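Local atomic coordinates of hydrolase (Rhizobium meliloti, PDB entry 5HOE), a protein that acts as a carbohydrate acetylesterase of the GDSL/SGNH hydrolase family, probably cleaving acetyl ester bonds on sugar substrates, and assembles as an octamer. Residues Y42-R47 with A51-L56; T86-A91 with G130-C135. All blocks are in the same frame, centred on the assembly; numbering follows the deposited sequence.

Contact 1: Y42-R47 with A51-L56; sequences YPYEQR and AMAARL
Arg47 and Ala51 join a short 3-10 turn to the helix it leads into: this is a local N-terminal helix junction, at the start of helix 48-56 and beside strand 60-66, one of the two edge strands of the sheet within this chain. Arg47 holds the N-cap position, and its carbonyl O takes the amide of Ala51 at 3.0 Å, which makes the first turn of the helix. The methyl of Ala51 lies 3.5 Å from that same Arg47 O. Before the cap, Arg47 N bonds back to Tyr44 O, closing the 3-10 turn.

The side chain of Tyr44 swings its CG opposite the backbone N (chi1 -178°), which brings the ring's hydroxyl to Ala53, 3.4 Å from OH to CB; the ring itself meets that methyl obliquely. Ile62 of strand 60-66 touches both Tyr44 and Ala53, so the pair is packed against the sheet. Glu45 makes a looser approach on an exposed flank, its OE1 4.3 Å from Ala54 CB.

The Arg47 side chain leads away from the helix. Its NH1 donates to Tyr42 O at 2.8 Å, with that oxygen close to the guanidinium plane, while one face of the group lies against Tyr44 CA, 3.6 Å from the plane. The other terminal nitrogen, NH2, makes a salt bridge to Glu64, and the arginine thus ties loop, helix start and strand together. The arrangement is that of a 3-10 turn running into a helix, with Arg47 at the N-cap position, here flanking the parallel sheet of an SGNH-type alpha/beta fold.

Contact 2: T86-A91 with G130-C135; sequences TYLPMA and GQVLTC
Gln131 lays its carboxamide against Leu88 and Pro89, bringing the last turn of helix 118-133 up to helix 84-95. The backbones come nearest at Pro89 and Gln131, with CA atoms 6.3 Å apart. CG of Gln131 stands opposite its own carbonyl carbon (chi1 -73°), and with the chain extended beyond it (chi2 173°) the amide reaches Leu88 and Pro89 on helix 84-95. OE1 sits between Leu88 CB (3.5 Å) and Pro89 CD (3.6 Å), while NE2 lies 3.5 Å from Pro89 CG. The amide carbon CD is 3.6 Å from the same CG, so the proline ring meets the breadth of the amide rather than one atom.

Leu88 is turned so that CD2 serves two neighbours, lying 3.6 Å from Gln131 OE1 and 4.1 Å from Val132 CG2. The two side chains also touch the sheet, Leu88 on Phe22 and Val132 on Val148. Behind Gln131, the helix end is closed by Thr134, whose N and OG1 approach Gly130 O from opposite faces of its carbonyl plane.

NE2 also donates to the backbone O of Ser85, which fixes the rotation of the amide. A leucine here would probably leave Ser85 O without that donor and lose the polar link between the two helices.

Across the contact itself the touches are van der Waals. The amide packs on aliphatic carbon, which probably costs something for the buried OE1, left with no modelled partner, and its one polar tie is NE2 to Ser85 O.

Overall arrangement
Contact 1 is a junction between neighbours in sequence, whereas contact 2 brings together two helical segments whose nearest ends are 39 positions apart in the chain. They follow one another along the chain, with centres 25 Å apart and nearest atoms about 13 Å apart, and do not touch. The parallel sheet relates them: contact 1 packs on strand 60-66 at one margin, while contact 2 reaches the inner strands 17-23 and 147-152. Ser25, His209 and Asp206 have the geometry of a catalytic triad, probably the active site; Tyr42, in segment 42-47, hydrogen-bonds through OH to Leu210 O, the residue after His209. Contact 2 instead borders a subunit interface, where Tyr87 stacks on Tyr87 of a second subunit.

Contact 1: Y42-R47 with A51-L56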
# COMPACT_ATOMS: atom_id res chain seq x y z
N TYR A 42 5.57 -26.38 -27.78
CA TYR A 42 6.31 -26.79 -28.96
C TYR A 42 7.77 -27.06 -28.58
O TYR A 42 8.33 -26.34 -27.75
CB TYR A 42 6.31 -25.68 -30.02
CG TYR A 42 5.04 -25.56 -30.83
CD1 TYR A 42 4.72 -26.53 -31.77
CD2 TYR A 42 4.18 -24.47 -30.69
CE1 TYR A 42 3.56 -26.42 -32.53
CE2 TYR A 42 3.04 -24.36 -31.46
CZ TYR A 42 2.73 -25.33 -32.36
OH TYR A 42 1.57 -25.22 -33.10
N PRO A 43 8.42 -28.04 -29.19
CA PRO A 43 9.87 -28.16 -29.02
C PRO A 43 10.58 -26.95 -29.62
O PRO A 43 10.05 -26.24 -30.47
CB PRO A 43 10.22 -29.44 -29.77
CG PRO A 43 9.16 -29.59 -30.78
CD PRO A 43 7.91 -29.01 -30.17
N TYR A 44 11.81 -26.73 -29.14
CA TYR A 44 12.55 -25.51 -29.48
C TYR A 44 12.60 -25.26 -30.98
O TYR A 44 12.40 -24.12 -31.43
CB TYR A 44 13.96 -25.64 -28.91
CG TYR A 44 14.86 -24.45 -29.11
CD1 TYR A 44 14.52 -23.19 -28.63
CD2 TYR A 44 16.06 -24.58 -29.79
CE1 TYR A 44 15.34 -22.11 -28.80
CE2 TYR A 44 16.91 -23.49 -29.96
CZ TYR A 44 16.55 -22.26 -29.46
OH TYR A 44 17.37 -21.17 -29.62
N GLU A 45 12.84 -26.30 -31.78
CA GLU A 45 12.99 -26.10 -33.21
C GLU A 45 11.68 -25.81 -33.92
O GLU A 45 11.70 -25.50 -35.11
CB GLU A 45 13.71 -27.28 -33.87
CG GLU A 45 15.17 -27.45 -33.42
CD GLU A 45 16.04 -26.21 -33.62
OE1 GLU A 45 15.67 -25.28 -34.37
OE2 GLU A 45 17.13 -26.15 -33.00
N GLN A 46 10.55 -25.86 -33.22
CA GLN A 46 9.26 -25.49 -33.77
C GLN A 46 8.73 -24.21 -33.16
O GLN A 46 7.56 -23.85 -33.39
CB GLN A 46 8.27 -26.64 -33.57
CG GLN A 46 8.54 -27.82 -34.49
CD GLN A 46 7.44 -28.84 -34.44
OE1 GLN A 46 6.75 -28.97 -33.43
NE2 GLN A 46 7.25 -29.58 -35.53
N ARG A 47 9.54 -23.54 -32.35
CA ARG A 47 9.24 -22.22 -31.82
C ARG A 47 9.85 -21.17 -32.73
O ARG A 47 10.83 -21.43 -33.43
CB ARG A 47 9.81 -22.07 -30.41
CG ARG A 47 9.45 -23.22 -29.47
CD ARG A 47 9.38 -22.83 -28.01
NE ARG A 47 10.65 -22.89 -27.28
CZ ARG A 47 11.07 -23.91 -26.53
NH1 ARG A 47 10.36 -25.04 -26.42
NH2 ARG A 47 12.23 -23.81 -25.91
N ALA A 51 13.66 -21.33 -34.48
CA ALA A 51 13.77 -21.13 -35.92
C ALA A 51 14.60 -19.89 -36.26
O ALA A 51 15.38 -19.90 -37.22
CB ALA A 51 12.37 -21.03 -36.53
N MET A 52 14.42 -18.80 -35.50
CA MET A 52 15.25 -17.61 -35.69
C MET A 52 16.71 -17.93 -35.38
O MET A 52 17.61 -17.55 -36.15
CB MET A 52 14.75 -16.48 -34.79
CG MET A 52 15.50 -15.17 -34.99
SD MET A 52 15.29 -13.95 -33.69
CE MET A 52 15.97 -14.78 -32.27
N ALA A 53 16.95 -18.67 -34.29
CA ALA A 53 18.33 -19.02 -33.92
C ALA A 53 19.00 -19.87 -35.00
O ALA A 53 20.19 -19.69 -35.29
CB ALA A 53 18.33 -19.75 -32.58
N ALA A 54 18.25 -20.80 -35.60
CA ALA A 54 18.82 -21.64 -36.64
C ALA A 54 19.25 -20.80 -37.84
O ALA A 54 20.34 -21.00 -38.40
CB ALA A 54 17.80 -22.69 -37.07
N ARG A 55 18.42 -19.85 -38.26
CA ARG A 55 18.77 -19.00 -39.40
C ARG A 55 19.93 -18.07 -39.06
O ARG A 55 20.81 -17.83 -39.90
CB ARG A 55 17.54 -18.20 -39.83
CG ARG A 55 17.73 -17.29 -41.03
CD ARG A 55 17.57 -18.05 -42.36
NE ARG A 55 16.66 -17.35 -43.27
CZ ARG A 55 15.76 -17.93 -44.05
NH1 ARG A 55 15.63 -19.25 -44.06
NH2 ARG A 55 14.99 -17.20 -44.83
N LEU A 56 19.98 -17.56 -37.82
CA LEU A 56 21.03 -16.62 -37.43
C LEU A 56 22.40 -17.28 -37.35
O LEU A 56 23.41 -16.66 -37.72
CB LEU A 56 20.66 -15.96 -36.10
CG LEU A 56 19.55 -14.92 -36.17
CD1 LEU A 56 19.16 -14.47 -34.77
CD2 LEU A 56 19.99 -13.71 -37.01

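Contact 2: T86-A91 with G130-C135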
# COMPACT_ATOMS: atom_id res chain seq x y z
N THR A 86 6.66 -5.66 -14.94
CA THR A 86 7.15 -5.98 -13.60
C THR A 86 8.43 -6.82 -13.64
O THR A 86 9.29 -6.68 -12.77
CB THR A 86 6.05 -6.68 -12.81
OG1 THR A 86 4.91 -5.81 -12.72
CG2 THR A 86 6.51 -7.07 -11.40
N TYR A 87 8.54 -7.72 -14.62
CA TYR A 87 9.63 -8.70 -14.74
C TYR A 87 10.76 -8.24 -15.66
O TYR A 87 11.91 -8.68 -15.47
CB TYR A 87 9.02 -9.99 -15.31
CG TYR A 87 9.87 -11.26 -15.52
CD1 TYR A 87 10.60 -11.47 -16.70
CD2 TYR A 87 9.87 -12.27 -14.57
CE1 TYR A 87 11.33 -12.65 -16.89
CE2 TYR A 87 10.58 -13.44 -14.75
CZ TYR A 87 11.30 -13.63 -15.91
OH TYR A 87 12.01 -14.82 -16.07
N LEU A 88 10.50 -7.40 -16.66
CA LEU A 88 11.53 -7.10 -17.66
C LEU A 88 12.79 -6.49 -17.07
O LEU A 88 13.89 -6.93 -17.44
CB LEU A 88 10.93 -6.28 -18.81
CG LEU A 88 11.88 -5.99 -19.98
CD1 LEU A 88 12.38 -7.27 -20.64
CD2 LEU A 88 11.18 -5.13 -21.02
N PRO A 89 12.74 -5.50 -16.17
CA PRO A 89 14.01 -4.96 -15.64
C PRO A 89 14.89 -6.01 -14.99
O PRO A 89 16.10 -6.05 -15.25
CB PRO A 89 13.56 -3.86 -14.67
CG PRO A 89 12.23 -3.41 -15.25
CD PRO A 89 11.59 -4.70 -15.73
N MET A 90 14.30 -6.91 -14.20
CA MET A 90 15.05 -8.03 -13.62
C MET A 90 15.64 -8.95 -14.70
O MET A 90 16.79 -9.41 -14.59
CB MET A 90 14.12 -8.83 -12.68
CG MET A 90 13.74 -8.13 -11.38
SD MET A 90 12.69 -9.13 -10.27
CE MET A 90 11.04 -8.48 -10.54
N ALA A 91 14.88 -9.23 -15.75
CA ALA A 91 15.38 -10.12 -16.78
C ALA A 91 16.53 -9.49 -17.55
O ALA A 91 17.52 -10.16 -17.88
CB ALA A 91 14.26 -10.49 -17.75
N GLY A 130 11.21 1.60 -23.10
CA GLY A 130 11.95 2.47 -22.21
C GLY A 130 12.78 1.72 -21.18
O GLY A 130 13.87 2.15 -20.82
N GLN A 131 12.25 0.60 -20.67
CA GLN A 131 13.01 -0.20 -19.71
C GLN A 131 14.27 -0.77 -20.35
O GLN A 131 15.31 -0.87 -19.69
CB GLN A 131 12.14 -1.34 -19.15
CG GLN A 131 11.09 -0.86 -18.18
CD GLN A 131 10.13 -1.93 -17.74
OE1 GLN A 131 9.94 -2.93 -18.42
NE2 GLN A 131 9.50 -1.71 -16.59
N VAL A 132 14.21 -1.14 -21.62
CA VAL A 132 15.42 -1.59 -22.30
C VAL A 132 16.38 -0.43 -22.52
O VAL A 132 17.58 -0.53 -22.25
CB VAL A 132 15.09 -2.30 -23.62
CG1 VAL A 132 16.36 -2.79 -24.26
CG2 VAL A 132 14.13 -3.45 -23.40
N LEU A 133 15.87 0.69 -23.02
CA LEU A 133 16.75 1.80 -23.36
C LEU A 133 17.45 2.40 -22.15
O LEU A 133 18.51 3.02 -22.31
CB LEU A 133 15.96 2.88 -24.09
CG LEU A 133 15.38 2.43 -25.44
CD1 LEU A 133 14.57 3.56 -26.05
CD2 LEU A 133 16.49 1.99 -26.39
N THR A 134 16.90 2.23 -20.95
CA THR A 134 17.49 2.80 -19.75
C THR A 134 18.25 1.77 -18.92
O THR A 134 18.66 2.10 -17.80
CB THR A 134 16.44 3.50 -18.89
OG1 THR A 134 15.48 2.54 -18.41
CG2 THR A 134 15.72 4.59 -19.68
N CYS A 135 18.46 0.55 -19.43
CA CYS A 135 18.98 -0.54 -18.61
C CYS A 135 20.50 -0.62 -18.58
O CYS A 135 21.04 -1.53 -17.94
CB CYS A 135 18.40 -1.89 -19.06
SG CYS A 135 19.21 -2.67 -20.49